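Local coordinates for sulfur oxidation protein soxB (Thermus thermophilus, PDB 2WDD) that hydrolyses the sulfur-sulfur bond of a cysteine S-thiosulfonate in the Sox sulfur-oxidation pathway and carries a two-manganese site, at residues 149-160 with 176-185; 162-170 with 226-236. All blocks are in the same frame, centred on the assembly; numbering follows the deposited sequence.

Overall arrangement
Along the chain the four segments come in the order 149-160, 162-170, 176-185, 226-236, so the two contacts cross rather than nest. Contact 1 closes a short loop of 15 residues and joins helix 146-155 and strand 159-160 to the end of helix 170-179 and strand 183-184, the outermost strand at one end of a mixed sheet. The chain between its segments includes 162-170, which in contact 2 meets 226-236 across 55 residues and contains H163, a ligand of one manganese ion. The contact centres are about 19 Å apart, yet the two touch directly: M160 packs on E165, F184 on S162 and L176 on L168.

Contact 1 (149-160 with 176-185); sequences VRWQNLVGVDHM and LLGLFRGEFL
The carbonyl oxygen E183 O is approached by two groups of H159: ND1 donates a hydrogen bond of 2.9 Å to it, and the CA-H of the same residue makes a longer contact. The contact joins elements of the beta-alpha-beta unit of strand 159-160, helix 170-179 and strand 183-184, with helix 146-155 alongside. E183 O lies in the H159 ring plane, L185 CD1 sits over one ring face in a CH-pi contact, and NE2 is hydrogen-bonded to H205 NE2. Backbone hydrogen bonds also join the segments, E183 N to D158 O at 2.9 Å and nearly straight (177°), and L185 N to M160 O, whereas M160 N is buried with no partner in the model.

At the helix ends, N153 ND2 donates to L179 O (2.9 Å), lying above that carbonyl's plane, while its OD1 accepts from R181 N (2.9 Å). This probably fixes the amide's orientation, since a flip would set ND2 against the R181 N-H. Between these polar sites, F180 has CG anti to the backbone N (chi1 -177°), which packs its ring with V149 CG1 and V157 CG1 at the edge. M160 SD stands over one face, 4.2 Å from the ring centroid and 17° off its normal, a Met-aromatic contact. G182 N lies over the opposite face, and G182 CA comes within 3.1 Å of V157 O.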
loop_
_atom_site.group_PDB
_atom_site.type_symbol
_atom_site.label_atom_id
_atom_site.label_comp_id
_atom_site.label_asym_id
_atom_site.label_seq_id
_atom_site.Cartn_x
_atom_site.Cartn_y
_atom_site.Cartn_z
ATOM N N VAL A 149 8.629 4.210 14.615
ATOM C CA VAL A 149 9.536 5.358 14.524
ATOM C C VAL A 149 10.873 4.984 15.148
ATOM O O VAL A 149 11.937 5.297 14.606
ATOM C CB VAL A 149 8.947 6.609 15.210
ATOM C CG1 VAL A 149 9.962 7.755 15.170
ATOM C CG2 VAL A 149 7.631 7.023 14.550
ATOM N N ARG A 150 10.825 4.307 16.287
ATOM C CA ARG A 150 12.065 3.888 16.933
ATOM C C ARG A 150 12.850 2.962 16.018
ATOM O O ARG A 150 14.077 3.023 15.969
ATOM C CB ARG A 150 11.806 3.243 18.298
ATOM C CG ARG A 150 11.316 4.251 19.330
ATOM C CD ARG A 150 11.335 3.718 20.759
ATOM N NE ARG A 150 10.866 4.735 21.705
ATOM C CZ ARG A 150 11.611 5.741 22.162
ATOM N NH1 ARG A 150 12.878 5.856 21.792
ATOM N NH2 ARG A 150 11.090 6.631 22.997
ATOM N N TRP A 151 12.143 2.140 15.247
ATOM C CA TRP A 151 12.822 1.282 14.292
ATOM C C TRP A 151 13.456 2.112 13.169
ATOM O O TRP A 151 14.610 1.883 12.789
ATOM C CB TRP A 151 11.889 0.214 13.719
ATOM C CG TRP A 151 12.484 -0.372 12.493
ATOM C CD1 TRP A 151 13.573 -1.199 12.431
ATOM C CD2 TRP A 151 12.151 -0.044 11.141
ATOM N NE1 TRP A 151 13.899 -1.449 11.125
ATOM C CE2 TRP A 151 13.057 -0.734 10.311
ATOM C CE3 TRP A 151 11.175 0.763 10.548
ATOM C CZ2 TRP A 151 12.997 -0.664 8.916
ATOM C CZ3 TRP A 151 11.121 0.836 9.166
ATOM C CH2 TRP A 151 12.034 0.134 8.367
ATOM N N GLN A 152 12.727 3.100 12.648
ATOM C CA GLN A 152 13.294 3.943 11.596
ATOM C C GLN A 152 14.605 4.551 12.093
ATOM O O GLN A 152 15.581 4.669 11.345
ATOM C CB GLN A 152 12.336 5.070 11.215
ATOM C CG GLN A 152 11.151 4.666 10.344
ATOM C CD GLN A 152 10.201 5.833 10.147
ATOM O OE1 GLN A 152 9.756 6.446 11.116
ATOM N NE2 GLN A 152 9.931 6.185 8.897
ATOM N N ASN A 153 14.625 4.912 13.373
ATOM C CA ASN A 153 15.812 5.512 13.973
ATOM C C ASN A 153 16.974 4.523 14.081
ATOM O O ASN A 153 18.137 4.912 13.946
ATOM C CB ASN A 153 15.470 6.095 15.344
ATOM C CG ASN A 153 14.678 7.382 15.244
ATOM O OD1 ASN A 153 14.539 7.955 14.163
ATOM N ND2 ASN A 153 14.144 7.839 16.373
ATOM N N LEU A 154 16.670 3.250 14.326
ATOM C CA LEU A 154 17.713 2.236 14.395
ATOM C C LEU A 154 18.337 2.035 13.009
ATOM O O LEU A 154 19.556 1.935 12.874
ATOM C CB LEU A 154 17.160 0.907 14.912
ATOM C CG LEU A 154 16.792 0.848 16.391
ATOM C CD1 LEU A 154 16.069 -0.455 16.711
ATOM C CD2 LEU A 154 18.054 0.996 17.241
ATOM N N VAL A 155 17.505 1.974 11.970
ATOM C CA VAL A 155 18.056 1.808 10.630
ATOM C C VAL A 155 18.747 3.085 10.148
ATOM O O VAL A 155 19.823 3.025 9.551
ATOM C CB VAL A 155 17.014 1.283 9.618
ATOM C CG1 VAL A 155 15.690 1.991 9.787
ATOM C CG2 VAL A 155 17.533 1.438 8.190
ATOM N N GLY A 156 18.156 4.237 10.455
ATOM C CA GLY A 156 18.679 5.532 10.056
ATOM C C GLY A 156 18.042 6.013 8.760
ATOM O O GLY A 156 18.678 6.025 7.712
ATOM N N VAL A 157 16.768 6.386 8.826
ATOM C CA VAL A 157 16.040 6.854 7.649
ATOM C C VAL A 157 16.299 8.344 7.462
ATOM O O VAL A 157 16.107 9.127 8.394
ATOM C CB VAL A 157 14.531 6.588 7.813
ATOM C CG1 VAL A 157 13.736 7.235 6.675
ATOM C CG2 VAL A 157 14.258 5.089 7.905
ATOM N N ASP A 158 16.744 8.751 6.277
ATOM C CA ASP A 158 17.053 10.160 6.044
ATOM C C ASP A 158 15.829 11.035 5.812
ATOM O O ASP A 158 15.778 12.178 6.269
ATOM C CB ASP A 158 18.001 10.303 4.867
ATOM C CG ASP A 158 19.356 9.713 5.151
ATOM O OD1 ASP A 158 20.025 10.182 6.098
ATOM O OD2 ASP A 158 19.722 8.731 4.486
ATOM N N HIS A 159 14.861 10.519 5.063
ATOM C CA HIS A 159 13.643 11.269 4.782
ATOM C C HIS A 159 12.449 10.340 4.713
ATOM O O HIS A 159 12.590 9.156 4.405
ATOM C CB HIS A 159 13.724 11.963 3.423
ATOM C CG HIS A 159 14.777 13.022 3.339
ATOM N ND1 HIS A 159 14.758 14.150 4.134
ATOM C CD2 HIS A 159 15.848 13.152 2.521
ATOM C CE1 HIS A 159 15.791 14.917 3.825
ATOM N NE2 HIS A 159 16.461 14.340 2.844
ATOM N N MET A 160 11.267 10.901 4.953
ATOM C CA MET A 160 10.026 10.171 4.751
ATOM C C MET A 160 8.953 11.169 4.352
ATOM O O MET A 160 9.092 12.390 4.567
ATOM C CB MET A 160 9.589 9.386 5.988
ATOM C CG MET A 160 8.727 10.172 6.966
ATOM S SD MET A 160 8.166 9.130 8.391
ATOM C CE MET A 160 6.725 8.292 7.661
ATOM N N LEU A 176 5.420 12.198 17.264
ATOM C CA LEU A 176 6.289 11.226 16.630
ATOM C C LEU A 176 7.366 11.857 15.757
ATOM O O LEU A 176 8.469 11.331 15.661
ATOM C CB LEU A 176 5.470 10.193 15.855
ATOM C CG LEU A 176 4.652 9.264 16.756
ATOM C CD1 LEU A 176 3.825 8.291 15.907
ATOM C CD2 LEU A 176 5.589 8.513 17.694
ATOM N N LEU A 177 7.055 12.997 15.154
ATOM C CA LEU A 177 8.040 13.695 14.331
ATOM C C LEU A 177 9.153 14.228 15.229
ATOM O O LEU A 177 10.287 14.410 14.785
ATOM C CB LEU A 177 7.376 14.806 13.520
ATOM C CG LEU A 177 6.628 14.302 12.279
ATOM C CD1 LEU A 177 5.939 15.435 11.521
ATOM C CD2 LEU A 177 7.555 13.527 11.358
ATOM N N GLY A 178 8.837 14.447 16.503
ATOM C CA GLY A 178 9.853 14.891 17.440
ATOM C C GLY A 178 10.844 13.768 17.679
ATOM O O GLY A 178 12.044 13.999 17.853
ATOM N N LEU A 179 10.339 12.538 17.694
ATOM C CA LEU A 179 11.170 11.367 17.916
ATOM C C LEU A 179 11.947 10.956 16.658
ATOM O O LEU A 179 13.089 10.535 16.742
ATOM C CB LEU A 179 10.319 10.196 18.428
ATOM C CG LEU A 179 11.014 8.848 18.652
ATOM C CD1 LEU A 179 12.038 8.955 19.798
ATOM C CD2 LEU A 179 9.973 7.772 18.959
ATOM N N PHE A 180 11.296 11.054 15.502
ATOM C CA PHE A 180 11.899 10.719 14.208
ATOM C C PHE A 180 13.188 11.517 13.959
ATOM O O PHE A 180 13.164 12.741 13.923
ATOM C CB PHE A 180 10.859 11.007 13.117
ATOM C CG PHE A 180 11.298 10.641 11.721
ATOM C CD1 PHE A 180 11.721 9.360 11.424
ATOM C CD2 PHE A 180 11.262 11.590 10.703
ATOM C CE1 PHE A 180 12.102 9.025 10.129
ATOM C CE2 PHE A 180 11.645 11.265 9.414
ATOM C CZ PHE A 180 12.058 9.984 9.125
ATOM N N ARG A 181 14.308 10.817 13.774
ATOM C CA ARG A 181 15.594 11.488 13.573
ATOM C C ARG A 181 15.857 11.900 12.130
ATOM O O ARG A 181 16.747 12.701 11.853
ATOM C CB ARG A 181 16.742 10.656 14.139
ATOM C CG ARG A 181 16.705 10.547 15.663
ATOM C CD ARG A 181 17.678 9.500 16.180
ATOM N NE ARG A 181 19.032 9.722 15.678
ATOM C CZ ARG A 181 19.900 10.563 16.227
ATOM N NH1 ARG A 181 19.559 11.260 17.302
ATOM N NH2 ARG A 181 21.111 10.706 15.702
ATOM N N GLY A 182 15.067 11.372 11.205
ATOM C CA GLY A 182 15.198 11.756 9.818
ATOM C C GLY A 182 14.518 13.098 9.642
ATOM O O GLY A 182 14.033 13.695 10.618
ATOM N N GLU A 183 14.483 13.582 8.405
ATOM C CA GLU A 183 13.836 14.843 8.089
ATOM C C GLU A 183 12.575 14.614 7.261
ATOM O O GLU A 183 12.643 14.154 6.124
ATOM C CB GLU A 183 14.778 15.804 7.353
ATOM C CG GLU A 183 14.067 17.097 7.005
ATOM C CD GLU A 183 14.953 18.122 6.348
ATOM O OE1 GLU A 183 14.528 19.288 6.291
ATOM O OE2 GLU A 183 16.048 17.765 5.873
ATOM N N PHE A 184 11.428 14.958 7.838
ATOM C CA PHE A 184 10.141 14.808 7.164
ATOM C C PHE A 184 9.989 15.895 6.103
ATOM O O PHE A 184 10.241 17.070 6.375
ATOM C CB PHE A 184 9.000 14.923 8.194
ATOM C CG PHE A 184 7.635 14.639 7.624
ATOM C CD1 PHE A 184 7.127 13.353 7.637
ATOM C CD2 PHE A 184 6.873 15.647 7.057
ATOM C CE1 PHE A 184 5.889 13.067 7.089
ATOM C CE2 PHE A 184 5.630 15.375 6.504
ATOM C CZ PHE A 184 5.137 14.078 6.521
ATOM N N LEU A 185 9.595 15.501 4.895
ATOM C CA LEU A 185 9.415 16.447 3.796
ATOM C C LEU A 185 7.992 16.394 3.254
ATOM O O LEU A 185 7.394 15.322 3.185
ATOM C CB LEU A 185 10.367 16.104 2.639
ATOM C CG LEU A 185 11.862 16.089 2.926
ATOM C CD1 LEU A 185 12.632 15.592 1.704
ATOM C CD2 LEU A 185 12.336 17.487 3.333
HETATM O O HOH W 1 18.823 7.592 13.434
#

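Contact 2 (162-170 with 226-236); sequences SHWEWTLGR and HPESFTEGLSF. With MN (manganese (II) ion), chain H; TBU (tertiary-butyl alcohol), chain E.
This buried, largely aromatic contact joins loop 162-170, with its 3-10 turn 164-168, to segment 226-236, which includes the short strand 234-235, beside a manganese site of the metallophosphoesterase-like domain; H163, W164 and H226 form its aromatic cluster. H163 binds the metal through ND1 (2.2 Å), alongside D132, H263 and H286. With CG anti to the backbone N (chi1 170°), its ring is placed with ND1 at the metal and NE2 at H226 NE2, to which it donates at 2.8 Å, a bent bond (136°). H226 is thus a second-shell residue, its ND1 held by the Y429 hydroxyl. The H226 edge points at the six-membered ring of W164 in a T-shaped stack, planes 73° apart, with CE1 3.4 Å from W164 CZ2. T167 CG2 lies over one H226 face.

Farther from the metal, the F236 edge meets the W166 face almost perpendicularly, L234 CD1 lies 3.6 Å from W166 CZ3, and W166 NE1 donates to S162 OG (2.8 Å). Putting an alanine at W166 would probably open a gap beside F236 and L234 and leave S162 OG without the indole donor. F236 N donates a virtually straight bond of 2.9 Å to the tertiary-butyl alcohol O.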
loop_
_atom_site.group_PDB
_atom_site.type_symbol
_atom_site.label_atom_id
_atom_site.label_comp_id
_atom_site.label_asym_id
_atom_site.label_seq_id
_atom_site.Cartn_x
_atom_site.Cartn_y
_atom_site.Cartn_z
ATOM N N SER A 162 4.316 11.066 3.754
ATOM C CA SER A 162 3.216 10.475 4.506
ATOM C C SER A 162 1.879 10.273 3.816
ATOM O O SER A 162 1.590 10.850 2.778
ATOM C CB SER A 162 2.960 11.369 5.722
ATOM O OG SER A 162 2.324 12.576 5.309
ATOM N N HIS A 163 1.056 9.464 4.478
ATOM C CA HIS A 163 -0.326 9.226 4.109
ATOM C C HIS A 163 -1.076 8.686 5.332
ATOM O O HIS A 163 -1.662 9.472 6.098
ATOM C CB HIS A 163 -0.487 8.313 2.898
ATOM C CG HIS A 163 -1.905 7.874 2.671
ATOM N ND1 HIS A 163 -2.231 6.803 1.869
ATOM C CD2 HIS A 163 -3.075 8.330 3.184
ATOM C CE1 HIS A 163 -3.541 6.624 1.884
ATOM N NE2 HIS A 163 -4.078 7.533 2.681
ATOM N N TRP A 164 -1.015 7.369 5.560
ATOM C CA TRP A 164 -1.739 6.770 6.693
ATOM C C TRP A 164 -1.251 7.223 8.056
ATOM O O TRP A 164 -1.944 7.049 9.051
ATOM C CB TRP A 164 -1.757 5.238 6.615
ATOM C CG TRP A 164 -2.820 4.716 5.690
ATOM C CD1 TRP A 164 -2.726 4.547 4.335
ATOM C CD2 TRP A 164 -4.108 4.234 6.065
ATOM N NE1 TRP A 164 -3.902 4.033 3.835
ATOM C CE2 TRP A 164 -4.767 3.829 4.885
ATOM C CE3 TRP A 164 -4.787 4.143 7.287
ATOM C CZ2 TRP A 164 -6.080 3.355 4.889
ATOM C CZ3 TRP A 164 -6.088 3.657 7.283
ATOM C CH2 TRP A 164 -6.716 3.275 6.095
ATOM N N GLU A 165 -0.061 7.813 8.099
ATOM C CA GLU A 165 0.491 8.345 9.337
ATOM C C GLU A 165 -0.542 9.242 10.016
ATOM O O GLU A 165 -0.685 9.241 11.248
ATOM C CB GLU A 165 1.698 9.220 8.985
ATOM C CG GLU A 165 3.008 8.455 8.808
ATOM C CD GLU A 165 3.054 7.528 7.592
ATOM O OE1 GLU A 165 2.410 7.833 6.560
ATOM O OE2 GLU A 165 3.817 6.539 7.671
ATOM N N TRP A 166 -1.254 10.016 9.208
ATOM C CA TRP A 166 -2.222 10.956 9.751
ATOM C C TRP A 166 -3.415 10.344 10.462
ATOM O O TRP A 166 -4.163 11.068 11.117
ATOM C CB TRP A 166 -2.661 11.949 8.686
ATOM C CG TRP A 166 -1.492 12.772 8.231
ATOM C CD1 TRP A 166 -0.696 12.530 7.149
ATOM C CD2 TRP A 166 -0.891 13.868 8.935
ATOM N NE1 TRP A 166 0.353 13.423 7.120
ATOM C CE2 TRP A 166 0.252 14.258 8.203
ATOM C CE3 TRP A 166 -1.214 14.567 10.104
ATOM C CZ2 TRP A 166 1.054 15.338 8.581
ATOM C CZ3 TRP A 166 -0.396 15.618 10.495
ATOM C CH2 TRP A 166 0.717 16.000 9.728
ATOM N N THR A 167 -3.608 9.029 10.332
ATOM C CA THR A 167 -4.728 8.382 11.017
ATOM C C THR A 167 -4.421 8.211 12.499
ATOM O O THR A 167 -5.258 7.725 13.261
ATOM C CB THR A 167 -5.176 7.066 10.347
ATOM O OG1 THR A 167 -4.131 6.097 10.420
ATOM C CG2 THR A 167 -5.571 7.310 8.895
ATOM N N LEU A 168 -3.230 8.642 12.906
ATOM C CA LEU A 168 -2.865 8.641 14.320
ATOM C C LEU A 168 -3.344 9.957 14.929
ATOM O O LEU A 168 -3.338 10.115 16.148
ATOM C CB LEU A 168 -1.353 8.530 14.505
ATOM C CG LEU A 168 -0.734 7.192 14.092
ATOM C CD1 LEU A 168 0.778 7.286 14.087
ATOM C CD2 LEU A 168 -1.204 6.065 14.999
ATOM N N GLY A 169 -3.739 10.896 14.075
ATOM C CA GLY A 169 -4.171 12.224 14.486
ATOM C C GLY A 169 -3.006 13.206 14.428
ATOM O O GLY A 169 -1.862 12.818 14.640
ATOM N N ARG A 170 -3.308 14.475 14.152
ATOM C CA ARG A 170 -2.262 15.488 14.044
ATOM C C ARG A 170 -1.374 15.585 15.279
ATOM O O ARG A 170 -0.153 15.694 15.156
ATOM C CB ARG A 170 -2.839 16.853 13.669
ATOM C CG ARG A 170 -1.790 17.895 13.313
ATOM C CD ARG A 170 -2.385 19.292 13.355
ATOM N NE ARG A 170 -1.391 20.327 13.085
ATOM C CZ ARG A 170 -1.672 21.497 12.522
ATOM N NH1 ARG A 170 -0.709 22.385 12.313
ATOM N NH2 ARG A 170 -2.918 21.777 12.166
ATOM N N HIS A 226 -10.035 9.554 5.049
ATOM C CA HIS A 226 -9.980 9.186 6.455
ATOM C C HIS A 226 -10.810 10.170 7.251
ATOM O O HIS A 226 -11.133 11.242 6.748
ATOM C CB HIS A 226 -8.535 9.254 6.931
ATOM C CG HIS A 226 -7.589 8.506 6.044
ATOM N ND1 HIS A 226 -7.507 7.130 6.051
ATOM C CD2 HIS A 226 -6.753 8.928 5.063
ATOM C CE1 HIS A 226 -6.647 6.736 5.126
ATOM N NE2 HIS A 226 -6.168 7.808 4.517
ATOM N N PRO A 227 -11.126 9.834 8.513
ATOM C CA PRO A 227 -11.916 10.752 9.347
ATOM C C PRO A 227 -11.332 12.154 9.296
ATOM O O PRO A 227 -10.124 12.337 9.444
ATOM C CB PRO A 227 -11.772 10.149 10.744
ATOM C CG PRO A 227 -11.739 8.659 10.469
ATOM C CD PRO A 227 -10.956 8.519 9.155
ATOM N N GLU A 228 -12.192 13.129 9.013
ATOM C CA GLU A 228 -11.763 14.510 8.868
ATOM C C GLU A 228 -11.086 15.048 10.115
ATOM O O GLU A 228 -10.203 15.897 10.026
ATOM C CB GLU A 228 -12.954 15.390 8.490
ATOM C CG GLU A 228 -13.569 15.040 7.148
ATOM C CD GLU A 228 -14.729 14.060 7.273
ATOM O OE1 GLU A 228 -14.777 13.298 8.267
ATOM O OE2 GLU A 228 -15.595 14.063 6.376
ATOM N N SER A 229 -11.490 14.543 11.274
ATOM C CA SER A 229 -10.940 15.007 12.538
ATOM C C SER A 229 -9.431 14.815 12.640
ATOM O O SER A 229 -8.748 15.559 13.340
ATOM C CB SER A 229 -11.643 14.318 13.710
ATOM O OG SER A 229 -11.391 12.924 13.706
ATOM N N PHE A 230 -8.912 13.799 11.959
ATOM C CA PHE A 230 -7.492 13.485 12.034
ATOM C C PHE A 230 -6.602 14.574 11.440
ATOM O O PHE A 230 -5.426 14.663 11.798
ATOM C CB PHE A 230 -7.191 12.186 11.284
ATOM C CG PHE A 230 -7.714 10.943 11.958
ATOM C CD1 PHE A 230 -7.827 10.862 13.340
ATOM C CD2 PHE A 230 -8.038 9.832 11.203
ATOM C CE1 PHE A 230 -8.282 9.702 13.945
ATOM C CE2 PHE A 230 -8.489 8.673 11.799
ATOM C CZ PHE A 230 -8.612 8.603 13.172
ATOM N N THR A 231 -7.133 15.323 10.474
ATOM C CA THR A 231 -6.348 16.341 9.766
ATOM C C THR A 231 -6.974 17.735 9.780
ATOM O O THR A 231 -6.679 18.563 8.911
ATOM C CB THR A 231 -6.087 15.918 8.309
ATOM O OG1 THR A 231 -7.335 15.798 7.613
ATOM C CG2 THR A 231 -5.353 14.585 8.253
ATOM N N GLU A 232 -7.847 17.996 10.743
ATOM C CA GLU A 232 -8.487 19.304 10.808
ATOM C C GLU A 232 -7.436 20.409 10.925
ATOM O O GLU A 232 -6.493 20.300 11.705
ATOM C CB GLU A 232 -9.486 19.364 11.966
ATOM C CG GLU A 232 -8.872 19.226 13.342
ATOM C CD GLU A 232 -9.892 18.793 14.381
ATOM O OE1 GLU A 232 -9.654 17.777 15.069
ATOM O OE2 GLU A 232 -10.950 19.453 14.485
ATOM N N GLY A 233 -7.580 21.447 10.107
ATOM C CA GLY A 233 -6.652 22.567 10.107
ATOM C C GLY A 233 -5.599 22.438 9.028
ATOM O O GLY A 233 -4.862 23.386 8.747
ATOM N N LEU A 234 -5.536 21.262 8.412
ATOM C CA LEU A 234 -4.564 21.015 7.355
ATOM C C LEU A 234 -5.185 20.830 5.981
ATOM O O LEU A 234 -6.284 20.281 5.851
ATOM C CB LEU A 234 -3.776 19.749 7.672
ATOM C CG LEU A 234 -3.032 19.741 9.004
ATOM C CD1 LEU A 234 -2.354 18.396 9.251
ATOM C CD2 LEU A 234 -2.025 20.869 9.014
ATOM N N SER A 235 -4.433 21.225 4.954
ATOM C CA SER A 235 -4.796 20.974 3.566
ATOM C C SER A 235 -3.628 20.173 2.982
ATOM O O SER A 235 -2.474 20.457 3.283
ATOM C CB SER A 235 -4.942 22.267 2.782
ATOM O OG SER A 235 -5.148 21.972 1.408
ATOM N N PHE A 236 -3.937 19.170 2.162
ATOM C CA PHE A 236 -2.927 18.312 1.534
ATOM C C PHE A 236 -3.045 18.444 0.011
ATOM O O PHE A 236 -2.433 17.680 -0.745
ATOM C CB PHE A 236 -3.238 16.842 1.876
ATOM C CG PHE A 236 -2.834 16.430 3.257
ATOM C CD1 PHE A 236 -1.772 15.560 3.445
ATOM C CD2 PHE A 236 -3.553 16.849 4.370
ATOM C CE1 PHE A 236 -1.398 15.160 4.706
ATOM C CE2 PHE A 236 -3.162 16.456 5.644
ATOM C CZ PHE A 236 -2.072 15.626 5.807
HETATM MN MN MN H . -0.978 5.313 0.769
HETATM O O TBU E . -6.734 18.681 1.576
HETATM C C TBU E . -7.724 19.389 0.793
HETATM C C1 TBU E . -7.651 20.866 1.073
HETATM C C2 TBU E . -7.566 19.242 -0.728
HETATM C C3 TBU E . -9.103 18.888 1.193
HETATM O O HOH W 2 -2.304 24.264 10.703
HETATM O O HOH W 3 -6.212 15.576 14.632
HETATM O O HOH W 4 -1.065 3.300 0.129
#